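Fructose permease (Bacillus subtilis, PDB 1BLE) accepts a phosphoryl group from phospho-EIIA on an active-site histidine and passes it to fructose during uptake by the lev phosphotransferase system. Local coordinates at residues A[20-25]-A[145-150]. Numbering follows the deposited sequence.
Sequences TRWIKV and QLPSDA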
ATOM      1  N   THR A  20      -9.176   8.615 -13.139  1.00 58.36           N
ATOM      2  CA  THR A  20     -10.485   8.445 -12.518  1.00 58.49           C
ATOM      3  C   THR A  20     -11.573   8.532 -13.582  1.00 60.97           C
ATOM      4  O   THR A  20     -12.538   7.763 -13.594  1.00 63.09           O
ATOM      5  CB  THR A  20     -10.729   9.563 -11.455  1.00 58.58           C
ATOM      6  OG1 THR A  20      -9.764   9.448 -10.401  1.00 58.92           O
ATOM      7  CG2 THR A  20     -12.125   9.485 -10.857  1.00 55.64           C
ATOM      8  N   ARG A  21     -11.391   9.445 -14.516  1.00 61.42           N
ATOM      9  CA  ARG A  21     -12.381   9.615 -15.552  1.00 60.65           C
ATOM     10  C   ARG A  21     -12.476   8.388 -16.432  1.00 58.72           C
ATOM     11  O   ARG A  21     -13.571   7.985 -16.792  1.00 57.72           O
ATOM     12  CB  ARG A  21     -12.108  10.895 -16.341  1.00 65.67           C
ATOM     13  CG  ARG A  21     -12.034  12.146 -15.418  1.00 75.06           C
ATOM     14  CD  ARG A  21     -12.715  13.379 -16.000  1.00 81.87           C
ATOM     15  NE  ARG A  21     -13.871  12.990 -16.811  1.00 87.52           N
ATOM     16  CZ  ARG A  21     -14.175  13.512 -18.004  1.00 90.92           C
ATOM     17  NH1 ARG A  21     -13.417  14.469 -18.535  1.00 90.81           N
ATOM     18  NH2 ARG A  21     -15.193  13.025 -18.704  1.00 92.17           N
ATOM     19  N   TRP A  22     -11.348   7.735 -16.713  1.00 58.18           N
ATOM     20  CA  TRP A  22     -11.379   6.540 -17.553  1.00 55.63           C
ATOM     21  C   TRP A  22     -12.073   5.440 -16.808  1.00 57.75           C
ATOM     22  O   TRP A  22     -12.876   4.708 -17.377  1.00 58.45           O
ATOM     23  CB  TRP A  22      -9.981   6.095 -17.962  1.00 48.10           C
ATOM     24  CG  TRP A  22      -9.472   6.911 -19.052  1.00 46.40           C
ATOM     25  CD1 TRP A  22      -8.638   7.979 -18.942  1.00 46.42           C
ATOM     26  CD2 TRP A  22      -9.830   6.814 -20.437  1.00 45.67           C
ATOM     27  NE1 TRP A  22      -8.477   8.570 -20.172  1.00 46.30           N
ATOM     28  CE2 TRP A  22      -9.207   7.885 -21.115  1.00 47.28           C
ATOM     29  CE3 TRP A  22     -10.637   5.930 -21.180  1.00 47.76           C
ATOM     30  CZ2 TRP A  22      -9.344   8.110 -22.485  1.00 48.69           C
ATOM     31  CZ3 TRP A  22     -10.774   6.149 -22.566  1.00 47.77           C
ATOM     32  CH2 TRP A  22     -10.140   7.239 -23.201  1.00 47.23           C
ATOM     33  N   ILE A  23     -11.800   5.379 -15.516  1.00 58.37           N
ATOM     34  CA  ILE A  23     -12.394   4.366 -14.677  1.00 60.78           C
ATOM     35  C   ILE A  23     -13.914   4.478 -14.634  1.00 62.10           C
ATOM     36  O   ILE A  23     -14.616   3.534 -14.995  1.00 61.76           O
ATOM     37  CB  ILE A  23     -11.789   4.425 -13.251  1.00 62.40           C
ATOM     38  CG1 ILE A  23     -10.344   3.898 -13.283  1.00 63.33           C
ATOM     39  CG2 ILE A  23     -12.643   3.640 -12.262  1.00 61.07           C
ATOM     40  CD1 ILE A  23      -9.453   4.511 -12.244  1.00 59.28           C
ATOM     41  N   LYS A  24     -14.432   5.652 -14.255  1.00 62.99           N
ATOM     42  CA  LYS A  24     -15.900   5.822 -14.152  1.00 61.70           C
ATOM     43  C   LYS A  24     -16.590   5.431 -15.458  1.00 57.60           C
ATOM     44  O   LYS A  24     -17.649   4.808 -15.460  1.00 61.49           O
ATOM     45  CB  LYS A  24     -16.308   7.263 -13.718  1.00 56.42           C
ATOM     46  N   VAL A  25     -15.881   5.650 -16.544  1.00 52.37           N
ATOM     47  CA  VAL A  25     -16.422   5.410 -17.843  1.00 51.77           C
ATOM     48  C   VAL A  25     -16.457   3.957 -18.238  1.00 52.90           C
ATOM     49  O   VAL A  25     -17.388   3.514 -18.874  1.00 55.00           O
ATOM     50  CB  VAL A  25     -15.716   6.315 -18.885  1.00 51.85           C
ATOM     51  CG1 VAL A  25     -16.148   5.999 -20.241  1.00 52.95           C
ATOM     52  CG2 VAL A  25     -16.073   7.753 -18.628  1.00 50.55           C
ATOM     53  N   GLN A 145      -6.171  12.177 -23.805  1.00 61.64           N
ATOM     54  CA  GLN A 145      -6.077  12.178 -22.350  1.00 65.06           C
ATOM     55  C   GLN A 145      -7.351  11.696 -21.684  1.00 64.39           C
ATOM     56  O   GLN A 145      -7.322  10.820 -20.814  1.00 65.55           O
ATOM     57  CB  GLN A 145      -5.772  13.581 -21.823  1.00 69.91           C
ATOM     58  CG  GLN A 145      -4.666  14.268 -22.562  1.00 75.26           C
ATOM     59  CD  GLN A 145      -3.391  13.473 -22.523  1.00 77.92           C
ATOM     60  OE1 GLN A 145      -2.917  13.121 -21.436  1.00 79.86           O
ATOM     61  NE2 GLN A 145      -2.817  13.175 -23.706  1.00 79.01           N
ATOM     62  N   LEU A 146      -8.461  12.301 -22.097  1.00 62.86           N
ATOM     63  CA  LEU A 146      -9.768  12.013 -21.541  1.00 59.44           C
ATOM     64  C   LEU A 146     -10.765  11.265 -22.450  1.00 57.78           C
ATOM     65  O   LEU A 146     -10.567  11.163 -23.662  1.00 61.09           O
ATOM     66  CB  LEU A 146     -10.332  13.343 -21.085  1.00 57.20           C
ATOM     67  CG  LEU A 146      -9.374  14.170 -20.225  1.00 57.54           C
ATOM     68  CD1 LEU A 146     -10.133  15.346 -19.699  1.00 55.94           C
ATOM     69  CD2 LEU A 146      -8.849  13.360 -19.048  1.00 58.98           C
ATOM     70  N   PRO A 147     -11.794  10.638 -21.866  1.00 55.92           N
ATOM     71  CA  PRO A 147     -12.752   9.932 -22.715  1.00 56.64           C
ATOM     72  C   PRO A 147     -13.521  10.896 -23.608  1.00 58.01           C
ATOM     73  O   PRO A 147     -14.147  10.494 -24.578  1.00 58.79           O
ATOM     74  CB  PRO A 147     -13.657   9.259 -21.708  1.00 54.12           C
ATOM     75  CG  PRO A 147     -12.715   8.923 -20.633  1.00 54.93           C
ATOM     76  CD  PRO A 147     -11.945  10.202 -20.469  1.00 55.05           C
ATOM     77  N   SER A 148     -13.434  12.178 -23.286  1.00 60.42           N
ATOM     78  CA  SER A 148     -14.103  13.239 -24.048  1.00 62.98           C
ATOM     79  C   SER A 148     -13.290  13.958 -25.116  1.00 65.24           C
ATOM     80  O   SER A 148     -13.821  14.768 -25.848  1.00 67.04           O
ATOM     81  CB  SER A 148     -14.700  14.283 -23.104  1.00 57.93           C
ATOM     82  OG  SER A 148     -13.937  14.410 -21.920  1.00 56.16           O
ATOM     83  N   ASP A 149     -11.990  13.736 -25.158  1.00 70.38           N
ATOM     84  CA  ASP A 149     -11.182  14.367 -26.181  1.00 75.44           C
ATOM     85  C   ASP A 149     -11.456  13.446 -27.362  1.00 78.11           C
ATOM     86  O   ASP A 149     -11.823  12.285 -27.150  1.00 79.77           O
ATOM     87  CB  ASP A 149      -9.694  14.357 -25.780  1.00 77.62           C
ATOM     88  CG  ASP A 149      -9.379  15.290 -24.593  1.00 82.00           C
ATOM     89  OD1 ASP A 149      -9.876  16.440 -24.597  1.00 87.00           O
ATOM     90  OD2 ASP A 149      -8.641  14.900 -23.653  1.00 82.44           O
ATOM     91  N   ALA A 150     -11.410  13.964 -28.588  1.00 79.89           N
ATOM     92  CA  ALA A 150     -11.638  13.119 -29.760  1.00 81.84           C
ATOM     93  C   ALA A 150     -10.399  12.249 -29.978  1.00 82.26           C
ATOM     94  O   ALA A 150      -9.279  12.689 -29.767  1.00 81.10           O
ATOM     95  CB  ALA A 150     -11.921  13.969 -30.983  1.00 85.18           C
TER
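Pro147 lies over one face of the Trp22 indole, while the carbonyl oxygen of Gln145 meets the ring edge. The contact over the face is CH-pi: Pro147 CG stands 3.5 Å from the centroid of the six-membered ring, 10° off its normal, and Pro147 CD extends toward the pyrrole side, 3.6 Å from Trp22 CE2. In this alpha/beta fold, built on a seven-stranded, mainly parallel sheet, the contact joins helix 18-26 to the loop between strands 140-143 and 152-153. Trp22 also touches Leu6 and Arg8 of strand 3-10, Met81 of strand 79-84, and Arg144, so the buried indole packs between helix, loop and sheet. With CG beside its backbone N (chi1 -79°), the indole reaches from the helix to the loop. A phenylalanine in its place would probably leave the Gln145 carbonyl without the N-H that meets it and part of Pro147 uncovered. The Gln145 side chain, hydrogen-bonded through NE2 to Gly106 O, lies about 8 Å from that of the phosphorylatable His15. Val25 CG2 adds apolar contact at Pro147 CG, 4.1 Å away. Arg21, bent at chi2 and chi3, brings NH1 near Leu146 CD1 and into a weak hydrogen bond with Ser148 OG. Leu146 to Asp149 form a type I turn, in which Leu146 N donates to Asp149 OD2. At the indole edge, Trp22 NE1 donates to Gln145 O over 2.6 Å, with an N-H...O angle of 166° and the oxygen near the ring plane.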